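PDB 4F0L: amidohydrolase from Brucella melitensis biovar Abortus, which probably acts as a metal-dependent deaminase of the amidohydrolase superfamily and holds an iron(III) ion here. Local coordinates for residues T123-F128 with A157-T162. Residues are numbered along the deposited sequence; the frame is centred on the assembly and turned at random.
Sequences TRVGEF and AGMGLT
T162 OG1, buried on the sheet face it shares with R124, is held by two partners: R124 NH1 donates to it at 3.2 Å, bent and tilted 23° from the guanidinium plane, and M380 O is its second hydrogen-bond partner. With CG of R124 anti to the backbone N (chi1 178°), the chain passes along G160 C and O, and the missing side chain of G160 lets the CA atoms of R124 and G160 approach to 4.0 Å; a turn at chi3 (-68°) then brings one guanidinium face over L161 N and G160 C, with T162 OG1 near its edge, while NH2 bonds to G208 O. The backbones form a parallel ladder pairing R124 with G160 and G126 with T162: V125 N to G160 O and T162 N to V125 O, both 2.9 Å, flanked by G160 N to T123 O and E127 N to T162 O. On the face of V125 and L161, V125 CG1 meets M159 CG at 3.7 Å, the side chains crossing at about a right angle, and L161 CD1 more loosely; V125 and M159 pack on helix 103-119, L161 on helix 145-157. E127 turns its carboxylate away to Y114, S66 and A68 N, close to the iron ligand H67. A Schellman motif with G158 as C-prime ends helix 145-157 and leads into strand 160-167, completing a beta-alpha-beta crossover of the amidohydrolase TIM barrel.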
loop_
_atom_site.group_PDB
_atom_site.type_symbol
_atom_site.label_atom_id
_atom_site.label_comp_id
_atom_site.label_asym_id
_atom_site.label_seq_id
_atom_site.Cartn_x
_atom_site.Cartn_y
_atom_site.Cartn_z
ATOM N N THR B 123 -12.111 9.601 -11.979
ATOM C CA THR B 123 -13.121 9.952 -12.988
ATOM C C THR B 123 -12.586 10.714 -14.207
ATOM O O THR B 123 -13.321 10.950 -15.185
ATOM C CB THR B 123 -14.239 10.773 -12.353
ATOM O OG1 THR B 123 -13.692 11.872 -11.592
ATOM C CG2 THR B 123 -15.075 9.867 -11.415
ATOM N N ARG B 124 -11.309 11.087 -14.163
ATOM C CA ARG B 124 -10.638 11.782 -15.277
ATOM C C ARG B 124 -9.203 11.372 -15.273
ATOM O O ARG B 124 -8.643 11.128 -14.203
ATOM C CB ARG B 124 -10.732 13.325 -15.176
ATOM C CG ARG B 124 -10.004 14.082 -16.272
ATOM C CD ARG B 124 -10.262 15.582 -16.204
ATOM N NE ARG B 124 -11.647 15.895 -16.539
ATOM C CZ ARG B 124 -12.085 16.271 -17.739
ATOM N NH1 ARG B 124 -11.255 16.384 -18.776
ATOM N NH2 ARG B 124 -13.378 16.541 -17.905
ATOM N N VAL B 125 -8.612 11.299 -16.456
ATOM C CA VAL B 125 -7.216 10.997 -16.543
ATOM C C VAL B 125 -6.488 12.071 -17.307
ATOM O O VAL B 125 -6.995 12.610 -18.293
ATOM C CB VAL B 125 -6.938 9.588 -17.152
ATOM C CG1 VAL B 125 -7.477 9.469 -18.580
ATOM C CG2 VAL B 125 -5.422 9.288 -17.071
ATOM N N GLY B 126 -5.295 12.381 -16.818
ATOM C CA GLY B 126 -4.345 13.256 -17.507
ATOM C C GLY B 126 -3.308 12.421 -18.174
ATOM O O GLY B 126 -2.388 11.942 -17.529
ATOM N N GLU B 127 -3.521 12.134 -19.449
ATOM C CA GLU B 127 -2.665 11.238 -20.204
ATOM C C GLU B 127 -1.486 12.001 -20.810
ATOM O O GLU B 127 -1.633 12.751 -21.756
ATOM C CB GLU B 127 -3.442 10.528 -21.304
ATOM C CG GLU B 127 -2.648 9.454 -22.033
ATOM C CD GLU B 127 -2.153 8.320 -21.135
ATOM O OE1 GLU B 127 -2.870 7.926 -20.178
ATOM O OE2 GLU B 127 -1.039 7.815 -21.402
ATOM N N PHE B 128 -0.332 11.773 -20.220
ATOM C CA PHE B 128 0.912 12.457 -20.532
ATOM C C PHE B 128 1.528 11.551 -21.594
ATOM O O PHE B 128 2.254 10.575 -21.288
ATOM C CB PHE B 128 1.738 12.522 -19.232
ATOM C CG PHE B 128 2.973 13.383 -19.285
ATOM C CD1 PHE B 128 4.148 12.904 -19.848
ATOM C CD2 PHE B 128 2.999 14.601 -18.666
ATOM C CE1 PHE B 128 5.323 13.673 -19.830
ATOM C CE2 PHE B 128 4.152 15.369 -18.638
ATOM C CZ PHE B 128 5.321 14.904 -19.220
ATOM N N ALA B 157 -14.303 3.599 -22.358
ATOM C CA ALA B 157 -14.322 3.449 -20.884
ATOM C C ALA B 157 -15.353 4.348 -20.204
ATOM O O ALA B 157 -15.846 4.045 -19.103
ATOM C CB ALA B 157 -12.935 3.713 -20.299
ATOM N N GLY B 158 -15.661 5.457 -20.870
ATOM C CA GLY B 158 -16.460 6.539 -20.293
ATOM C C GLY B 158 -15.623 7.369 -19.328
ATOM O O GLY B 158 -16.161 8.007 -18.454
ATOM N N MET B 159 -14.306 7.337 -19.490
ATOM C CA MET B 159 -13.363 8.057 -18.630
ATOM C C MET B 159 -13.156 9.489 -19.155
ATOM O O MET B 159 -13.039 9.692 -20.371
ATOM C CB MET B 159 -12.020 7.319 -18.643
ATOM C CG MET B 159 -10.859 8.096 -18.049
ATOM S SD MET B 159 -11.084 8.384 -16.282
ATOM C CE MET B 159 -10.236 6.920 -15.682
ATOM N N GLY B 160 -13.140 10.477 -18.245
ATOM C CA GLY B 160 -12.880 11.879 -18.640
ATOM C C GLY B 160 -11.434 11.973 -19.080
ATOM O O GLY B 160 -10.606 11.255 -18.560
ATOM N N LEU B 161 -11.136 12.827 -20.049
ATOM C CA LEU B 161 -9.775 12.905 -20.616
ATOM C C LEU B 161 -9.269 14.346 -20.702
ATOM O O LEU B 161 -9.869 15.193 -21.357
ATOM C CB LEU B 161 -9.759 12.285 -22.025
ATOM C CG LEU B 161 -8.417 12.299 -22.791
ATOM C CD1 LEU B 161 -7.309 11.576 -22.027
ATOM C CD2 LEU B 161 -8.622 11.667 -24.178
ATOM N N THR B 162 -8.174 14.603 -20.022
ATOM C CA THR B 162 -7.319 15.704 -20.342
ATOM C C THR B 162 -6.097 15.139 -21.031
ATOM O O THR B 162 -5.230 14.520 -20.407
ATOM C CB THR B 162 -6.945 16.509 -19.091
ATOM O OG1 THR B 162 -8.134 17.075 -18.534
ATOM C CG2 THR B 162 -5.953 17.589 -19.425
#